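Local coordinates for histidine triad (HIT) protein (Sinorhizobium meliloti, PDB 3NRD), which probably binds nucleotides through its histidine triad (HIT) domain, carried by this C-terminal part of a longer protein, its exact reaction not being established, at residues Glu51-Pro54 / Leu55-Ala58; Met59-Phe62 / Glu63-Val67; Trp119-Glu122 / Glu123-Thr126. One frame throughout, in Å; residues are numbered along the deposited sequence. Where two conformers were deposited one is given.

Contact 1 (Glu51-Pro54 / Leu55-Ala58)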
loop_
_atom_site.group_PDB
_atom_site.type_symbol
_atom_site.label_atom_id
_atom_site.label_comp_id
_atom_site.label_asym_id
_atom_site.label_seq_id
_atom_site.Cartn_x
_atom_site.Cartn_y
_atom_site.Cartn_z
ATOM N N GLU A 51 -7.978 1.030 11.960
ATOM C CA GLU A 51 -8.044 0.919 13.424
ATOM C C GLU A 51 -7.386 2.075 14.122
ATOM O O GLU A 51 -7.735 2.352 15.250
ATOM C CB GLU A 51 -7.408 -0.379 13.918
ATOM C CG GLU A 51 -8.311 -1.596 13.614
ATOM C CD GLU A 51 -7.622 -2.925 13.695
ATOM O OE1 GLU A 51 -6.420 -3.008 13.946
ATOM O OE2 GLU A 51 -8.297 -3.923 13.485
ATOM N N LEU A 52 -6.440 2.744 13.469
ATOM C CA LEU A 52 -5.858 3.949 14.014
ATOM C C LEU A 52 -6.927 4.988 14.261
ATOM O O LEU A 52 -7.906 5.059 13.532
ATOM C CB LEU A 52 -4.775 4.528 13.069
ATOM C CG LEU A 52 -3.528 3.669 12.863
ATOM C CD1 LEU A 52 -2.651 4.306 11.819
ATOM C CD2 LEU A 52 -2.729 3.466 14.149
ATOM N N THR A 53 -6.757 5.788 15.296
ATOM C CA THR A 53 -7.559 6.980 15.438
ATOM C C THR A 53 -7.439 7.868 14.171
ATOM O O THR A 53 -6.449 7.766 13.423
ATOM C CB THR A 53 -7.148 7.853 16.640
ATOM O OG1 THR A 53 -5.851 8.430 16.380
ATOM C CG2 THR A 53 -7.139 7.035 17.957
ATOM N N PRO A 54 -8.443 8.739 13.923
ATOM C CA PRO A 54 -8.340 9.614 12.756
ATOM C C PRO A 54 -7.054 10.436 12.685
ATOM O O PRO A 54 -6.446 10.524 11.629
ATOM C CB PRO A 54 -9.577 10.526 12.893
ATOM C CG PRO A 54 -10.574 9.655 13.489
ATOM C CD PRO A 54 -9.792 8.811 14.517
ATOM N N LEU A 55 -6.659 11.039 13.798
ATOM C CA LEU A 55 -5.449 11.849 13.835
ATOM C C LEU A 55 -4.195 10.993 13.545
ATOM O O LEU A 55 -3.330 11.427 12.799
ATOM C CB LEU A 55 -5.344 12.566 15.186
ATOM C CG LEU A 55 -4.143 13.461 15.483
ATOM C CD1 LEU A 55 -3.833 14.417 14.379
ATOM C CD2 LEU A 55 -4.402 14.253 16.760
ATOM N N ASP A 56 -4.133 9.771 14.094
ATOM C CA ASP A 56 -3.010 8.866 13.794
ATOM C C ASP A 56 -2.986 8.425 12.322
ATOM O O ASP A 56 -1.914 8.319 11.721
ATOM C CB ASP A 56 -3.045 7.630 14.683
ATOM C CG ASP A 56 -2.622 7.901 16.125
ATOM O OD1 ASP A 56 -1.973 8.932 16.414
ATOM O OD2 ASP A 56 -2.939 7.047 16.989
ATOM N N GLN A 57 -4.149 8.185 11.731
ATOM C CA GLN A 57 -4.209 7.943 10.276
ATOM C C GLN A 57 -3.626 9.101 9.471
ATOM O O GLN A 57 -2.980 8.890 8.471
ATOM C CB GLN A 57 -5.632 7.755 9.806
ATOM C CG GLN A 57 -6.294 6.538 10.325
ATOM C CD GLN A 57 -7.710 6.437 9.870
ATOM O OE1 GLN A 57 -8.040 6.793 8.747
ATOM N NE2 GLN A 57 -8.546 5.901 10.715
ATOM N N ALA A 58 -3.892 10.318 9.911
ATOM C CA ALA A 58 -3.368 11.531 9.282
ATOM C C ALA A 58 -1.868 11.622 9.451
ATOM O O ALA A 58 -1.163 11.918 8.484
ATOM C CB ALA A 58 -4.044 12.807 9.888
HETATM O O HOH W 1 -4.562 5.088 16.841
HETATM O O HOH W 2 -3.829 10.095 18.089
#

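Contact 2 (Met59-Phe62 / Glu63-Val67)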
loop_
_atom_site.group_PDB
_atom_site.type_symbol
_atom_site.label_atom_id
_atom_site.label_comp_id
_atom_site.label_asym_id
_atom_site.label_seq_id
_atom_site.Cartn_x
_atom_site.Cartn_y
_atom_site.Cartn_z
HETATM N N MSE A 59 -1.398 11.410 10.686
HETATM C CA MSE A 59 0.033 11.374 11.010
HETATM C C MSE A 59 0.745 10.345 10.137
HETATM O O MSE A 59 1.841 10.613 9.605
HETATM C CB MSE A 59 0.309 10.992 12.487
HETATM C CG MSE A 59 0.398 12.121 13.570
HETATM SE SE MSE A 59 1.675 13.496 13.227
HETATM C CE MSE A 59 2.844 12.715 11.953
ATOM N N LEU A 60 0.147 9.158 10.020
ATOM C CA LEU A 60 0.752 8.078 9.225
ATOM C C LEU A 60 0.808 8.433 7.743
ATOM O O LEU A 60 1.749 8.072 7.063
ATOM C CB LEU A 60 -0.011 6.757 9.392
ATOM C CG LEU A 60 0.411 5.574 8.511
ATOM C CD1 LEU A 60 1.894 5.255 8.818
ATOM C CD2 LEU A 60 -0.528 4.350 8.721
ATOM N N THR A 61 -0.263 9.042 7.237
ATOM C CA THR A 61 -0.325 9.480 5.828
ATOM C C THR A 61 0.864 10.340 5.487
ATOM O O THR A 61 1.599 10.052 4.563
ATOM C CB THR A 61 -1.660 10.247 5.559
ATOM O OG1 THR A 61 -2.731 9.324 5.753
ATOM C CG2 THR A 61 -1.718 10.839 4.157
ATOM N N PHE A 62 1.083 11.353 6.293
ATOM C CA PHE A 62 2.096 12.358 5.974
ATOM C C PHE A 62 3.496 11.913 6.301
ATOM O O PHE A 62 4.416 12.315 5.618
ATOM C CB PHE A 62 1.717 13.682 6.627
ATOM C CG PHE A 62 0.501 14.267 5.978
ATOM C CD1 PHE A 62 0.552 14.666 4.650
ATOM C CD2 PHE A 62 -0.679 14.345 6.635
ATOM C CE1 PHE A 62 -0.553 15.143 4.016
ATOM C CE2 PHE A 62 -1.776 14.847 6.006
ATOM C CZ PHE A 62 -1.708 15.255 4.700
ATOM N N GLU A 63 3.641 11.103 7.341
ATOM C CA GLU A 63 4.914 10.429 7.607
ATOM C C GLU A 63 5.231 9.499 6.442
ATOM O O GLU A 63 6.350 9.509 5.974
ATOM C CB GLU A 63 4.920 9.675 8.962
ATOM C CG GLU A 63 5.169 10.632 10.131
ATOM C CD GLU A 63 5.184 9.963 11.524
ATOM O OE1 GLU A 63 5.195 8.717 11.618
ATOM O OE2 GLU A 63 5.189 10.690 12.549
ATOM N N THR A 64 4.243 8.726 5.971
ATOM C CA THR A 64 4.459 7.814 4.829
ATOM C C THR A 64 4.903 8.574 3.578
ATOM O O THR A 64 5.867 8.178 2.926
ATOM C CB THR A 64 3.228 6.968 4.527
ATOM O OG1 THR A 64 2.968 6.075 5.626
ATOM C CG2 THR A 64 3.436 6.126 3.264
ATOM N N ASN A 65 4.232 9.695 3.324
ATOM C CA ASN A 65 4.382 10.464 2.122
ATOM C C ASN A 65 5.656 11.291 2.161
ATOM O O ASN A 65 6.325 11.419 1.127
ATOM C CB ASN A 65 3.120 11.313 1.861
ATOM C CG ASN A 65 1.889 10.436 1.513
ATOM O OD1 ASN A 65 2.027 9.230 1.329
ATOM N ND2 ASN A 65 0.703 11.032 1.468
ATOM N N LEU A 66 5.999 11.817 3.355
ATOM C CA LEU A 66 7.299 12.451 3.562
ATOM C C LEU A 66 8.421 11.459 3.309
ATOM O O LEU A 66 9.377 11.796 2.672
ATOM C CB LEU A 66 7.409 13.011 4.985
ATOM C CG LEU A 66 8.615 13.838 5.370
ATOM C CD1 LEU A 66 8.480 15.284 4.904
ATOM C CD2 LEU A 66 8.819 13.759 6.905
ATOM N N VAL A 67 8.304 10.248 3.831
ATOM C CA VAL A 67 9.327 9.228 3.618
ATOM C C VAL A 67 9.388 8.800 2.161
ATOM O O VAL A 67 10.473 8.617 1.640
ATOM C CB VAL A 67 9.116 8.004 4.558
ATOM C CG1 VAL A 67 9.940 6.801 4.137
ATOM C CG2 VAL A 67 9.469 8.429 5.985
#

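Contact 3 (Trp119-Glu122 / Glu123-Thr126)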
loop_
_atom_site.group_PDB
_atom_site.type_symbol
_atom_site.label_atom_id
_atom_site.label_comp_id
_atom_site.label_asym_id
_atom_site.label_seq_id
_atom_site.Cartn_x
_atom_site.Cartn_y
_atom_site.Cartn_z
ATOM N N TRP A 119 22.021 -6.334 3.620
ATOM C CA TRP A 119 22.815 -5.147 3.373
ATOM C C TRP A 119 24.171 -5.300 4.060
ATOM O O TRP A 119 24.218 -5.696 5.217
ATOM C CB TRP A 119 22.160 -3.905 3.969
ATOM C CG TRP A 119 21.050 -3.271 3.189
ATOM C CD1 TRP A 119 19.738 -3.634 3.184
ATOM C CD2 TRP A 119 21.153 -2.127 2.343
ATOM N NE1 TRP A 119 19.016 -2.809 2.370
ATOM C CE2 TRP A 119 19.861 -1.865 1.839
ATOM C CE3 TRP A 119 22.210 -1.287 1.965
ATOM C CZ2 TRP A 119 19.594 -0.797 0.973
ATOM C CZ3 TRP A 119 21.948 -0.228 1.081
ATOM C CH2 TRP A 119 20.648 0.011 0.612
ATOM N N PRO A 120 25.272 -4.996 3.348
ATOM C CA PRO A 120 26.526 -4.790 4.078
ATOM C C PRO A 120 26.369 -3.706 5.144
ATOM O O PRO A 120 25.632 -2.762 4.935
ATOM C CB PRO A 120 27.512 -4.371 2.987
ATOM C CG PRO A 120 26.995 -5.063 1.744
ATOM C CD PRO A 120 25.485 -5.061 1.888
ATOM N N GLU A 121 27.033 -3.904 6.281
ATOM C CA GLU A 121 26.933 -3.041 7.455
ATOM C C GLU A 121 27.114 -1.564 7.099
ATOM O O GLU A 121 26.187 -0.756 7.245
ATOM C CB GLU A 121 27.965 -3.516 8.495
ATOM C CG GLU A 121 28.219 -2.637 9.700
ATOM C CD GLU A 121 27.017 -2.449 10.575
ATOM O OE1 GLU A 121 26.133 -3.336 10.558
ATOM O OE2 GLU A 121 26.980 -1.429 11.303
ATOM N N GLU A 122 28.308 -1.223 6.626
ATOM C CA GLU A 122 28.610 0.192 6.346
ATOM C C GLU A 122 27.693 0.791 5.271
ATOM O O GLU A 122 27.239 1.940 5.429
ATOM C CB GLU A 122 30.086 0.444 5.981
ATOM C CG GLU A 122 30.326 1.894 5.495
ATOM C CD GLU A 122 31.734 2.330 5.622
ATOM O OE1 GLU A 122 32.571 1.911 4.796
ATOM O OE2 GLU A 122 32.001 3.121 6.552
ATOM N N GLU A 123 27.402 0.013 4.224
ATOM C CA GLU A 123 26.514 0.484 3.168
ATOM C C GLU A 123 25.121 0.847 3.703
ATOM O O GLU A 123 24.582 1.888 3.318
ATOM C CB GLU A 123 26.437 -0.524 2.029
ATOM C CG GLU A 123 27.636 -0.399 1.100
ATOM C CD GLU A 123 27.916 -1.655 0.313
ATOM O OE1 GLU A 123 26.957 -2.223 -0.239
ATOM O OE2 GLU A 123 29.097 -2.066 0.253
ATOM N N HIS A 124 24.547 0.039 4.602
ATOM C CA HIS A 124 23.238 0.461 5.180
ATOM C C HIS A 124 23.344 1.651 6.131
ATOM O O HIS A 124 22.394 2.450 6.212
ATOM C CB HIS A 124 22.376 -0.681 5.786
ATOM C CG HIS A 124 22.907 -1.353 7.002
ATOM N ND1 HIS A 124 22.883 -0.764 8.250
ATOM C CD2 HIS A 124 23.319 -2.633 7.193
ATOM C CE1 HIS A 124 23.331 -1.626 9.143
ATOM N NE2 HIS A 124 23.586 -2.773 8.531
ATOM N N ARG A 125 24.478 1.811 6.800
ATOM C CA ARG A 125 24.687 3.015 7.623
ATOM C C ARG A 125 24.730 4.270 6.739
ATOM O O ARG A 125 24.090 5.270 7.060
ATOM C CB ARG A 125 25.933 2.889 8.534
ATOM C CG ARG A 125 25.757 1.884 9.696
ATOM C CD ARG A 125 26.626 2.216 10.918
ATOM N NE ARG A 125 28.016 2.503 10.538
ATOM C CZ ARG A 125 29.015 1.621 10.408
ATOM N NH1 ARG A 125 28.876 0.326 10.688
ATOM N NH2 ARG A 125 30.206 2.069 10.012
ATOM N N THR A 126 25.434 4.192 5.615
ATOM C CA THR A 126 25.521 5.301 4.667
ATOM C C THR A 126 24.144 5.600 4.079
ATOM O O THR A 126 23.702 6.745 4.074
ATOM C CB THR A 126 26.552 4.997 3.531
ATOM O OG1 THR A 126 27.837 4.813 4.114
ATOM C CG2 THR A 126 26.657 6.141 2.512
#

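Contact 1 (Glu51-Pro54 / Leu55-Ala58)
Gln57 runs its extended side chain back alongside the residues that lead into the helix: NE2 donates to Leu52 O at 3.0 Å in an almost straight bond (171° at the hydrogen). The acceptor lies practically in the amide plane, whereas NE2 stands above the carbonyl plane of Leu52, 39° out of it. Leu52 CB meets Gln57 CG at 3.7 Å, a nonpolar touch beside the polar one. One residue on, Thr53 OG1 accepts from Asp56 N at 3.2 Å. With chi1 at 69°, the hydroxyl oxygen is swung between the Thr53 backbone N and carbonyl carbon, facing that amide. This is the N-cap of helix 54-75 in the HIT domain. A water accepts from Thr53 N at 2.8 Å and also lies close to Asp56 OD2, so the Asp56 carboxylate reaches the cap amide through solvent. Behind these, Gln57 N bonds Thr53 O at 2.9 Å, and Ala58 N bonds Pro54 O at 3.1 Å, closing the first turn. Further out, Asp56 forms a salt bridge with Arg43, and Gln57 OE1 accepts from Asn65 of the second subunit. An alanine here, in place of Gln57, would probably cost Leu52 O and the ND2 of that Asn65 these bonds.

Contact 2 (Met59-Phe62 / Glu63-Val67)
Thr61 CG2 serves two flat groups at once. It meets Asn65 ND2 at 3.6 Å, the Thr61 and Asn65 side chains lying alongside each other and pointing the same way, and it sits 4.2 Å above the plane of the Phe62 ring, over the ring centre. With chi1 at -64° for OG1, CG2 lies anti to the Thr61 backbone N, which places it there. The third flat group, the Glu63 carboxylate, crosses the bent chain of Met59, present as selenomethionine, and OE2 comes to 3.2 Å from its CE. Further round helix 54-75, Leu60 O is gripped twice by Thr64: by N at 2.8 Å and by OG1 at 2.7 Å, the two donors coming from opposite faces of the carbonyl plane. Leu60 CD1 rests 3.5 Å from the same OG1. Glu63 N to Met59 O and Asn65 N to Thr61 O, both 2.9 Å, continue the helical pattern. Thr61 OG1 bonds its counterpart Thr61 of the second subunit, and Asn65 ND2 bonds Gln57 OE1 there, whereas Leu60 and Thr64 pack on strand residue Val94. The buried Glu63 carboxylate is answered by Leu23 N and Cys24 N, backbone donors that probably stabilise its negative charge, while the Thr64 hydroxyl spends its proton on the helix itself.

Contact 3 (Trp119-Glu122 / Glu123-Thr126)
Trp119 lays its CB and the near part of its indole against His124: Trp119 CB is 3.7 Å from His124 CD2, at the edge of the imidazole and near its plane, and the benzo side follows, with CE3 at 3.8 Å from His124 CA. The imidazole is set by a chi1 of 67°, which puts CG between the His124 backbone N and carbonyl carbon and folds the ring back over the start of the helix. There Glu121 O stands 3.2 Å above the ring plane, over its centre, so the ring packs on that carbonyl through a face rather than through an N-H. The same Glu121 O accepts from Arg125 N in its carbonyl plane, and His124 N bonds Pro120 O at 3.0 Å. Farther round, Arg125 NH1 forms a salt bridge with Glu121 OE2 at 2.7 Å; the oxygen lies in the guanidinium plane and uses its anti lone pair. With two conformers modelled for Glu121, the bridge is doubtful for the second. Glu122 OE2 and Arg125 NH2, 4.0 Å apart, share only a charge attraction, the oxygen being well out of the guanidinium plane. Glu122 O takes two donors from Thr126, backbone N at 2.9 Å and OG1 at 3.2 Å, the hydroxyl standing above the carbonyl plane. Outside the turn, Trp119 N bonds Asn30 OD1, the indole meets the Phe127 ring with planes at about 15°, and Trp119 and His124 both touch Leu28 of strand 24-29. Acidic Glu121, Glu122 and Glu123 in the opening turn would probably interact favourably with the helix dipole. With Pro120 at the N-cap, this is the N-terminal turn of a surface helix with an i to i+4 Glu-Arg salt bridge, fastened by Trp119 and His124 to the HIT domain sheet.

From the N terminus, the chain runs through strands 15-20, 24-29 and 36-41 before contact 1 turns the following loop into helix 54-75. Contact 2 continues directly along that helix, and the two touch where Leu52 CD1 meets Leu60 CD2 at 3.8 Å. Strands 79-84 and 94-99 complete the antiparallel sheet, and then contact 3 starts helix 121-134, its centre about 33 Å from that of contact 1, across the chain's centre. All three are local turns in series: none encloses or crosses another. Contact 1 joins the start of helix 54-75 to loops, contact 2 packs it on the sheet, both reach the second subunit, and contact 3 fastens the C-terminal helix beside strand 24-29.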